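Local coordinates for protein trichothecene 15-O-acetyltransferase TRI3 (Fusarium sporotrichioides, PDB 3FOT) that catalyses 15-O-acetylation of trichothecene intermediates such as 15-deacetylcalonectrin during biosynthesis of T-2 toxin and related mycotoxins, at residues D136-M141 / V468-L473; R342-E347 / Q399-P404. One frame throughout, in Å; residues are numbered along the deposited sequence.

Contact 1: D136-M141 / V468-L473; sequences DLWSEM and VVNQSL
With CG anti to the backbone N (chi1 171°), Trp138 sends its indole out from helix 134-147 toward Val468 and Asn470. Asn470 meets it with CG lying beside its own backbone N. This brings OD1 to the nitrogen edge of the indole. Trp138 NE1 donates to Asn470 OD1 at 3.0 Å, and the N-H...O angle is 157°. The oxygen lies in the ring plane, and the nitrogen lies in the carbonyl plane. Ring and amide are nearly coplanar. Asn470 OD1 also lies 3.7 Å from Trp138 CZ2, beside the six-membered ring. The other end of the amide is held too: Asn470 ND2 bonds to Ala49 O and to Glu142 OE2. With both ends of the amide engaged, its flip state is well defined.

Helix 134-147 is the helical arm of a beta-alpha-beta crossover, joining the adjacent parallel strands 125-129 and 158-163 of a six-stranded mixed sheet. Leu137 packs back on Phe160 and Leu162 of that sheet. Segment 468-473 begins at the end of strand 457-469, in the same sheet, where Val468 is paired with Tyr54 of strand 53-61.

A methyl of Val468, CG2, sits over one face of the indole. It stands 4.2 Å from the centroid of the five-membered ring of Trp138, 11° off the ring normal, in a CH-pi contact. The nearest ring atom is Trp138 CE2, 4.1 Å from Val468 CG2. Two conformers of this valine were modelled, so this methyl contact is less certain than the hydrogen bond. Tyr54 meets the Trp138 ring edge-to-face, and Cys279 of strand 277-283 touches both Trp138 and Val468.

Contact 2: R342-E347 / Q399-P404; sequences RRWLRE and QWLENP
Trp344 closes a 3-10 turn that follows strand 333-340 and pushes its indole against the chain leaving helix 379-401. That chain forms the short link to helix 406-423. Within the link, Asn403 OD1 accepts from Phe405 N and makes an Asx turn.

The tight part of the contact is a row of three backbone carbonyls along one edge of the indole. Trp344 CG lies beside the backbone N and anti to the carbonyl carbon (chi1 -75°), which sends the indole toward the link. The near-perpendicular chi2 then turns its NE1 edge to it. NE1 of Trp344 donates to Asn403 O at 3.0 Å, with an N-H...O angle of 156°. The bond is not quite flat: the oxygen sits 16° out of the ring plane, and the nitrogen is tilted from the carbonyl plane. Two ring carbons beside this bond also meet oxygens. Trp344 CD1 is 3.2 Å from Pro404 O, and Trp344 CZ2 is 3.2 Å from Leu401 O. The positive rim of the indole thus faces carbonyls at and just beyond the helix end, an arrangement that is probably favourable electrostatically. Leu406 and Gln407 of helix 406-423 also touch the ring.

Side-chain packing is much looser. Pro404 has its CB directed away from the turn, and the residue is exposed on the solvent side. Asn403 offers its backbone oxygen, while its side chain comes no nearer to segment 342-347 than 5.9 Å. Trp400 points into the protein instead, where Lys251 makes a cation-pi contact with its ring. The one apolar touch between side chains is at the far corner of the indole, where Leu401 CD2 lies 4.3 Å from Trp344 CH2.

The chain's centre lies between the two contacts, whose centres are about 32 Å apart and whose nearest atoms are about 13 Å apart. Along the chain the order is 136-141, 342-347, 399-404, 468-473, so both segments of contact 2 fall between those of contact 1. Contact 1 is buried on the six-stranded mixed sheet; contact 2 is at the surface. One segment of each contact reaches the stretch from His186 to Asp190, which matches the HXXXD signature of BAHD enzymes: Val469 touches His186, and Arg342 forms a salt bridge with Asp190. Contact 2 also leads into helix 406-423, whose His414 binds 15-deacetylcalonectrin; the His414 and Trp344 side chains are about 11 Å apart.

Contact 1: D136-M141 / V468-L473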
loop_
_atom_site.group_PDB
_atom_site.type_symbol
_atom_site.label_atom_id
_atom_site.label_comp_id
_atom_site.label_asym_id
_atom_site.label_seq_id
_atom_site.Cartn_x
_atom_site.Cartn_y
_atom_site.Cartn_z
ATOM N N ASP A 136 -3.938 15.044 -8.777
ATOM C CA ASP A 136 -4.501 16.389 -8.525
ATOM C C ASP A 136 -5.729 16.253 -7.644
ATOM O O ASP A 136 -5.918 17.001 -6.696
ATOM C CB ASP A 136 -4.938 17.075 -9.827
ATOM C CG ASP A 136 -3.780 17.589 -10.660
ATOM O OD1 ASP A 136 -2.656 17.718 -10.146
ATOM O OD2 ASP A 136 -4.010 17.846 -11.861
ATOM N N LEU A 137 -6.560 15.274 -7.962
ATOM C CA LEU A 137 -7.768 15.020 -7.183
ATOM C C LEU A 137 -7.456 14.531 -5.765
ATOM O O LEU A 137 -8.121 14.924 -4.799
ATOM C CB LEU A 137 -8.650 14.016 -7.914
ATOM C CG LEU A 137 -9.959 13.661 -7.219
ATOM C CD1 LEU A 137 -10.811 14.910 -6.955
ATOM C CD2 LEU A 137 -10.702 12.602 -8.079
ATOM N N TRP A 138 -6.433 13.701 -5.623
ATOM C CA TRP A 138 -5.990 13.305 -4.284
ATOM C C TRP A 138 -5.704 14.562 -3.453
ATOM O O TRP A 138 -6.182 14.710 -2.314
ATOM C CB TRP A 138 -4.738 12.422 -4.414
ATOM C CG TRP A 138 -4.065 12.141 -3.087
ATOM C CD1 TRP A 138 -4.614 11.529 -2.025
ATOM C CD2 TRP A 138 -2.733 12.492 -2.714
ATOM N NE1 TRP A 138 -3.702 11.467 -0.980
ATOM C CE2 TRP A 138 -2.542 12.063 -1.382
ATOM C CE3 TRP A 138 -1.681 13.130 -3.376
ATOM C CZ2 TRP A 138 -1.335 12.220 -0.705
ATOM C CZ3 TRP A 138 -0.472 13.296 -2.701
ATOM C CH2 TRP A 138 -0.309 12.843 -1.378
ATOM N N SER A 139 -4.910 15.463 -4.032
ATOM C CA SER A 139 -4.546 16.716 -3.368
ATOM C C SER A 139 -5.803 17.470 -2.934
ATOM O O SER A 139 -5.903 17.950 -1.800
ATOM C CB SER A 139 -3.698 17.588 -4.305
ATOM O OG SER A 139 -2.412 17.002 -4.495
ATOM N N GLU A 140 -6.769 17.553 -3.841
ATOM C CA GLU A 140 -7.980 18.305 -3.591
ATOM C C GLU A 140 -8.796 17.652 -2.482
ATOM O O GLU A 140 -9.351 18.338 -1.619
ATOM C CB GLU A 140 -8.778 18.394 -4.892
ATOM C CG GLU A 140 -10.153 18.924 -4.722
ATOM C CD GLU A 140 -10.962 18.775 -5.985
ATOM O OE1 GLU A 140 -12.185 18.532 -5.859
ATOM O OE2 GLU A 140 -10.366 18.885 -7.080
ATOM N N MET A 141 -8.848 16.320 -2.493
ATOM C CA MET A 141 -9.612 15.580 -1.513
ATOM C C MET A 141 -8.991 15.712 -0.126
ATOM O O MET A 141 -9.701 15.892 0.888
ATOM C CB MET A 141 -9.723 14.108 -1.928
ATOM C CG MET A 141 -10.670 13.891 -3.080
ATOM S SD MET A 141 -10.597 12.147 -3.623
ATOM C CE MET A 141 -11.297 11.297 -2.222
ATOM N N VAL A 468 -0.139 5.671 -3.432
ATOM C CA VAL A 468 0.119 6.583 -2.321
ATOM C C VAL A 468 -0.608 6.133 -1.044
ATOM O O VAL A 468 -1.724 5.604 -1.094
ATOM C CB VAL A 468 -0.185 8.077 -2.693
ATOM C CG1 VAL A 468 0.552 8.488 -3.987
ATOM C CG2 VAL A 468 -1.652 8.307 -2.854
ATOM N N VAL A 469 0.055 6.312 0.099
ATOM C CA VAL A 469 -0.566 6.072 1.405
ATOM C C VAL A 469 -0.412 7.369 2.162
ATOM O O VAL A 469 0.715 7.894 2.224
ATOM C CB VAL A 469 0.128 4.960 2.192
ATOM C CG1 VAL A 469 -0.561 4.761 3.529
ATOM C CG2 VAL A 469 0.100 3.668 1.383
ATOM N N ASN A 470 -1.509 7.909 2.700
ATOM C CA ASN A 470 -1.452 9.194 3.392
ATOM C C ASN A 470 -0.416 9.120 4.508
ATOM O O ASN A 470 -0.262 8.079 5.134
ATOM C CB ASN A 470 -2.798 9.557 4.013
ATOM C CG ASN A 470 -3.793 10.121 2.997
ATOM O OD1 ASN A 470 -3.432 10.488 1.874
ATOM N ND2 ASN A 470 -5.048 10.201 3.403
ATOM N N GLN A 471 0.283 10.225 4.745
ATOM C CA GLN A 471 1.308 10.288 5.788
ATOM C C GLN A 471 0.993 11.429 6.757
ATOM O O GLN A 471 0.972 12.604 6.357
ATOM C CB GLN A 471 2.700 10.477 5.181
ATOM C CG GLN A 471 3.819 10.804 6.201
ATOM C CD GLN A 471 4.138 9.648 7.145
ATOM O OE1 GLN A 471 3.272 9.162 7.869
ATOM N NE2 GLN A 471 5.403 9.226 7.160
ATOM N N SER A 472 0.738 11.054 8.010
ATOM C CA SER A 472 0.471 11.999 9.084
ATOM C C SER A 472 1.602 12.039 10.126
ATOM O O SER A 472 1.521 12.802 11.090
ATOM C CB SER A 472 -0.822 11.592 9.794
ATOM O OG SER A 472 -0.635 10.326 10.454
ATOM N N LEU A 473 2.604 11.182 9.962
ATOM C CA LEU A 473 3.750 11.144 10.882
ATOM C C LEU A 473 4.927 11.872 10.235
ATOM O O LEU A 473 4.926 12.083 9.010
ATOM C CB LEU A 473 4.093 9.696 11.281
ATOM C CG LEU A 473 3.163 9.085 12.354
ATOM C CD1 LEU A 473 3.385 7.589 12.523
ATOM C CD2 LEU A 473 3.270 9.807 13.725
#

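Contact 2: R342-E347 / Q399-P404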
loop_
_atom_site.group_PDB
_atom_site.type_symbol
_atom_site.label_atom_id
_atom_site.label_comp_id
_atom_site.label_asym_id
_atom_site.label_seq_id
_atom_site.Cartn_x
_atom_site.Cartn_y
_atom_site.Cartn_z
ATOM N N ARG A 342 2.353 -13.050 3.376
ATOM C CA ARG A 342 1.594 -14.105 2.713
ATOM C C ARG A 342 2.295 -15.460 2.630
ATOM O O ARG A 342 1.623 -16.487 2.644
ATOM C CB ARG A 342 1.148 -13.643 1.333
ATOM C CG ARG A 342 -0.074 -12.763 1.427
ATOM C CD ARG A 342 -0.310 -12.003 0.110
ATOM N NE ARG A 342 -1.506 -11.166 0.226
ATOM C CZ ARG A 342 -1.547 -9.986 0.852
ATOM N NH1 ARG A 342 -0.460 -9.477 1.425
ATOM N NH2 ARG A 342 -2.678 -9.301 0.881
ATOM N N ARG A 343 3.623 -15.453 2.564
ATOM C CA ARG A 343 4.389 -16.707 2.502
ATOM C C ARG A 343 4.241 -17.576 3.767
ATOM O O ARG A 343 4.534 -18.786 3.731
ATOM C CB ARG A 343 5.862 -16.416 2.227
ATOM C CG ARG A 343 6.144 -16.029 0.788
ATOM C CD ARG A 343 7.574 -15.481 0.657
ATOM N N TRP A 344 3.779 -16.967 4.859
ATOM C CA TRP A 344 3.563 -17.683 6.119
ATOM C C TRP A 344 2.153 -18.291 6.233
ATOM O O TRP A 344 1.823 -18.975 7.210
ATOM C CB TRP A 344 3.853 -16.749 7.288
ATOM C CG TRP A 344 5.318 -16.535 7.502
ATOM C CD1 TRP A 344 6.139 -17.254 8.341
ATOM C CD2 TRP A 344 6.156 -15.554 6.871
ATOM N NE1 TRP A 344 7.417 -16.768 8.275
ATOM C CE2 TRP A 344 7.462 -15.734 7.372
ATOM C CE3 TRP A 344 5.926 -14.537 5.930
ATOM C CZ2 TRP A 344 8.538 -14.928 6.978
ATOM C CZ3 TRP A 344 6.996 -13.743 5.528
ATOM C CH2 TRP A 344 8.295 -13.947 6.053
ATOM N N LEU A 345 1.318 -18.032 5.226
ATOM C CA LEU A 345 -0.015 -18.609 5.167
ATOM C C LEU A 345 0.009 -19.944 4.417
ATOM O O LEU A 345 0.884 -20.183 3.601
ATOM C CB LEU A 345 -0.982 -17.650 4.446
ATOM C CG LEU A 345 -1.113 -16.231 4.991
ATOM C CD1 LEU A 345 -2.116 -15.455 4.110
ATOM C CD2 LEU A 345 -1.555 -16.170 6.428
ATOM N N ARG A 346 -0.978 -20.788 4.678
ATOM C CA ARG A 346 -1.074 -22.062 3.976
ATOM C C ARG A 346 -1.233 -21.792 2.487
ATOM O O ARG A 346 -1.890 -20.820 2.088
ATOM C CB ARG A 346 -2.220 -22.890 4.535
ATOM C CG ARG A 346 -1.973 -23.253 5.995
ATOM C CD ARG A 346 -2.897 -24.338 6.482
ATOM N NE ARG A 346 -4.284 -23.876 6.519
ATOM C CZ ARG A 346 -4.822 -23.190 7.522
ATOM N NH1 ARG A 346 -4.087 -22.871 8.582
ATOM N NH2 ARG A 346 -6.106 -22.832 7.463
ATOM N N GLU A 347 -0.595 -22.641 1.684
ATOM C CA GLU A 347 -0.510 -22.478 0.224
ATOM C C GLU A 347 -1.850 -22.200 -0.479
ATOM O O GLU A 347 -1.902 -21.425 -1.446
ATOM C CB GLU A 347 0.171 -23.711 -0.392
ATOM C CG GLU A 347 0.443 -23.615 -1.896
ATOM N N GLN A 399 17.683 -12.458 9.222
ATOM C CA GLN A 399 17.438 -12.711 10.642
ATOM C C GLN A 399 15.954 -12.737 10.972
ATOM O O GLN A 399 15.550 -13.241 12.012
ATOM C CB GLN A 399 18.108 -11.642 11.519
ATOM N N TRP A 400 15.141 -12.169 10.094
ATOM C CA TRP A 400 13.726 -12.063 10.383
ATOM C C TRP A 400 12.942 -12.991 9.485
ATOM O O TRP A 400 12.146 -13.784 9.960
ATOM C CB TRP A 400 13.272 -10.605 10.259
ATOM C CG TRP A 400 13.933 -9.749 11.324
ATOM C CD1 TRP A 400 15.144 -9.121 11.240
ATOM C CD2 TRP A 400 13.436 -9.489 12.642
ATOM N NE1 TRP A 400 15.425 -8.477 12.418
ATOM C CE2 TRP A 400 14.400 -8.697 13.302
ATOM C CE3 TRP A 400 12.270 -9.850 13.328
ATOM C CZ2 TRP A 400 14.234 -8.252 14.621
ATOM C CZ3 TRP A 400 12.102 -9.421 14.631
ATOM C CH2 TRP A 400 13.076 -8.623 15.273
ATOM N N LEU A 401 13.199 -12.910 8.185
ATOM C CA LEU A 401 12.421 -13.625 7.192
ATOM C C LEU A 401 12.555 -15.147 7.236
ATOM O O LEU A 401 11.639 -15.852 6.841
ATOM C CB LEU A 401 12.757 -13.119 5.795
ATOM C CG LEU A 401 12.715 -11.615 5.469
ATOM C CD1 LEU A 401 13.066 -11.453 3.983
ATOM C CD2 LEU A 401 11.389 -10.945 5.801
ATOM N N GLU A 402 13.688 -15.647 7.713
ATOM C CA GLU A 402 13.912 -17.096 7.737
ATOM C C GLU A 402 13.201 -17.759 8.917
ATOM O O GLU A 402 13.212 -18.982 9.046
ATOM C CB GLU A 402 15.410 -17.417 7.744
ATOM C CG GLU A 402 16.190 -16.852 6.551
ATOM C CD GLU A 402 15.599 -17.191 5.197
ATOM O OE1 GLU A 402 15.559 -18.390 4.834
ATOM O OE2 GLU A 402 15.195 -16.247 4.482
ATOM N N ASN A 403 12.556 -16.958 9.761
ATOM C CA ASN A 403 11.894 -17.490 10.929
ATOM C C ASN A 403 10.440 -17.901 10.681
ATOM O O ASN A 403 9.647 -17.076 10.242
ATOM C CB ASN A 403 11.937 -16.471 12.040
ATOM C CG ASN A 403 11.891 -17.118 13.356
ATOM O OD1 ASN A 403 10.969 -17.891 13.641
ATOM N ND2 ASN A 403 12.912 -16.869 14.168
ATOM N N PRO A 404 10.083 -19.173 10.957
ATOM C CA PRO A 404 8.722 -19.622 10.681
ATOM C C PRO A 404 7.613 -18.923 11.476
ATOM O O PRO A 404 6.466 -18.984 11.070
ATOM C CB PRO A 404 8.767 -21.124 11.027
ATOM C CG PRO A 404 10.209 -21.480 10.920
ATOM C CD PRO A 404 10.898 -20.283 11.499
#